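PDB 3TPA: heme-binding protein A, which probably binds glutathione as an extracellular solute-binding protein of the GbpA family, despite being called heme-binding. Local coordinates for residues Val78-Asn83 against Ile187-Phe192. The protein carries 1 engineered substitution. Residues are numbered along the deposited sequence; the frame is centred on the assembly and turned at random.
Sequences VKFHSN and IGTGPF
His81 lies against the bend of 187-192 and holds it at two points. At its edge, NE2 donates to Gly190 O at 2.9 Å; the bond is nearly straight (165°) and stays in the ring plane, while the donor sits tilted off the carbonyl plane. Over one ring face comes Gly188 O, 3.0 Å above the plane and close to its centre, and this same oxygen takes the backbone bond from His81 N. Holding CG beside its own backbone N, with chi1 at -50°, folds the imidazole back over that carbonyl, so one residue meets Gly188 O with both its main chain and its ring. At the ring's CE1 corner, Phe192 O approaches to 3.1 Å. Gly190 O also accepts from Asn208 ND2, giving this buried carbonyl two side-chain donors. Phe80 CA adds a CH-O contact to Gly188 O, while Phe80 CD1 lies 3.6 Å from Gly188 C. Thr189 CG2 stands next to CE1 over one face of the Phe80 ring, shifted toward the rim, in a CH-pi contact 3.9 Å from the centroid. Thr189 CG2 also meets Val78 CG1 at 3.7 Å, the two side chains crossing at about a right angle, with Leu57 of strand 53-63 touching both. Thr189 OG1 is hydrogen-bonded to Asn41 OD1. On the Asn83 side of the imidazole, Ile187 sets CG2 against His81 O and Phe80 CB, while its CD1 reaches His81 CB and, at 3.7 Å, Asn83 ND2. Tyr169 of helix 167-175 packs on both Ile187 and Asn83, whose OD1 accepts from Thr85 N. The arrangement is a buried loop-to-loop junction: it joins the connection between strand 69-74 and helix 94-105 to Gly-Thr-Gly-Pro-Phe (188-192), the GTGP(F/Y) sequence familiar in family 5 solute-binding proteins, which leads into edge strand 192-194.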
loop_
_atom_site.group_PDB
_atom_site.type_symbol
_atom_site.label_atom_id
_atom_site.label_comp_id
_atom_site.label_asym_id
_atom_site.label_seq_id
_atom_site.Cartn_x
_atom_site.Cartn_y
_atom_site.Cartn_z
ATOM N N VAL A 78 -6.928 -27.679 8.343
ATOM C CA VAL A 78 -5.771 -26.851 8.040
ATOM C C VAL A 78 -4.814 -26.943 9.220
ATOM O O VAL A 78 -5.197 -26.674 10.347
ATOM C CB VAL A 78 -6.187 -25.371 7.811
ATOM C CG1 VAL A 78 -4.977 -24.490 7.609
ATOM C CG2 VAL A 78 -7.148 -25.253 6.628
ATOM N N LYS A 79 -3.573 -27.333 8.961
ATOM C CA LYS A 79 -2.592 -27.529 10.024
ATOM C C LYS A 79 -1.613 -26.373 10.144
ATOM O O LYS A 79 -1.180 -25.806 9.136
ATOM C CB LYS A 79 -1.793 -28.809 9.780
ATOM C CG LYS A 79 -2.530 -30.106 10.135
ATOM C CD LYS A 79 -1.791 -31.311 9.571
ATOM C CE LYS A 79 -2.508 -32.616 9.884
ATOM N NZ LYS A 79 -3.879 -32.660 9.310
ATOM N N PHE A 80 -1.265 -26.041 11.387
ATOM C CA PHE A 80 -0.170 -25.132 11.665
ATOM C C PHE A 80 1.136 -25.896 11.518
ATOM O O PHE A 80 1.163 -27.116 11.681
ATOM C CB PHE A 80 -0.284 -24.557 13.087
ATOM C CG PHE A 80 -1.250 -23.399 13.194
ATOM C CD1 PHE A 80 -0.886 -22.135 12.759
ATOM C CD2 PHE A 80 -2.523 -23.578 13.719
ATOM C CE1 PHE A 80 -1.769 -21.072 12.834
ATOM C CE2 PHE A 80 -3.418 -22.521 13.805
ATOM C CZ PHE A 80 -3.054 -21.271 13.355
ATOM N N HIS A 81 2.211 -25.181 11.205
ATOM C CA HIS A 81 3.538 -25.788 11.140
ATOM C C HIS A 81 3.946 -26.217 12.541
ATOM O O HIS A 81 3.341 -25.802 13.536
ATOM C CB HIS A 81 4.583 -24.779 10.676
ATOM C CG HIS A 81 4.215 -24.030 9.436
ATOM N ND1 HIS A 81 4.552 -22.708 9.249
ATOM C CD2 HIS A 81 3.567 -24.419 8.316
ATOM C CE1 HIS A 81 4.116 -22.310 8.068
ATOM N NE2 HIS A 81 3.508 -23.327 7.484
ATOM N N SER A 82 4.997 -27.018 12.618
ATOM C CA SER A 82 5.572 -27.348 13.906
ATOM C C SER A 82 7.042 -27.004 13.881
ATOM O O SER A 82 7.647 -26.889 12.808
ATOM C CB SER A 82 5.376 -28.835 14.246
ATOM O OG SER A 82 5.851 -29.658 13.198
ATOM N N ASN A 83 7.614 -26.818 15.063
ATOM C CA ASN A 83 9.060 -26.710 15.175
ATOM C C ASN A 83 9.489 -27.535 16.369
ATOM O O ASN A 83 8.684 -28.286 16.914
ATOM C CB ASN A 83 9.517 -25.248 15.263
ATOM C CG ASN A 83 8.979 -24.528 16.479
ATOM O OD1 ASN A 83 8.870 -25.097 17.558
ATOM N ND2 ASN A 83 8.643 -23.260 16.306
ATOM N N ILE A 187 5.044 -19.312 13.349
ATOM C CA ILE A 187 4.382 -20.574 13.034
ATOM C C ILE A 187 3.080 -20.178 12.369
ATOM O O ILE A 187 2.301 -19.420 12.935
ATOM C CB ILE A 187 4.050 -21.373 14.316
ATOM C CG1 ILE A 187 5.287 -22.102 14.850
ATOM C CG2 ILE A 187 2.889 -22.351 14.087
ATOM C CD1 ILE A 187 5.797 -23.200 13.930
ATOM N N GLY A 188 2.830 -20.679 11.167
ATOM C CA GLY A 188 1.573 -20.382 10.521
ATOM C C GLY A 188 1.022 -21.537 9.736
ATOM O O GLY A 188 1.429 -22.681 9.914
ATOM N N THR A 189 0.073 -21.234 8.865
ATOM C CA THR A 189 -0.522 -22.264 8.031
ATOM C C THR A 189 0.019 -22.169 6.608
ATOM O O THR A 189 -0.387 -22.940 5.745
ATOM C CB THR A 189 -2.064 -22.129 7.988
ATOM O OG1 THR A 189 -2.421 -20.839 7.468
ATOM C CG2 THR A 189 -2.656 -22.292 9.385
ATOM N N GLY A 190 0.933 -21.222 6.386
ATOM C CA GLY A 190 1.350 -20.834 5.050
ATOM C C GLY A 190 2.190 -21.831 4.271
ATOM O O GLY A 190 2.555 -22.888 4.776
ATOM N N PRO A 191 2.501 -21.486 3.013
ATOM C CA PRO A 191 3.200 -22.360 2.056
ATOM C C PRO A 191 4.666 -22.617 2.380
ATOM O O PRO A 191 5.217 -23.575 1.842
ATOM C CB PRO A 191 3.065 -21.603 0.723
ATOM C CG PRO A 191 2.847 -20.166 1.121
ATOM C CD PRO A 191 2.037 -20.232 2.387
ATOM N N PHE A 192 5.285 -21.797 3.228
ATOM C CA PHE A 192 6.671 -22.021 3.625
ATOM C C PHE A 192 6.831 -22.016 5.137
ATOM O O PHE A 192 6.105 -21.321 5.852
ATOM C CB PHE A 192 7.613 -20.990 2.982
ATOM C CG PHE A 192 7.655 -21.073 1.477
ATOM C CD1 PHE A 192 8.496 -21.975 0.845
ATOM C CD2 PHE A 192 6.848 -20.263 0.701
ATOM C CE1 PHE A 192 8.538 -22.064 -0.532
ATOM C CE2 PHE A 192 6.877 -20.347 -0.680
ATOM C CZ PHE A 192 7.732 -21.259 -1.297
#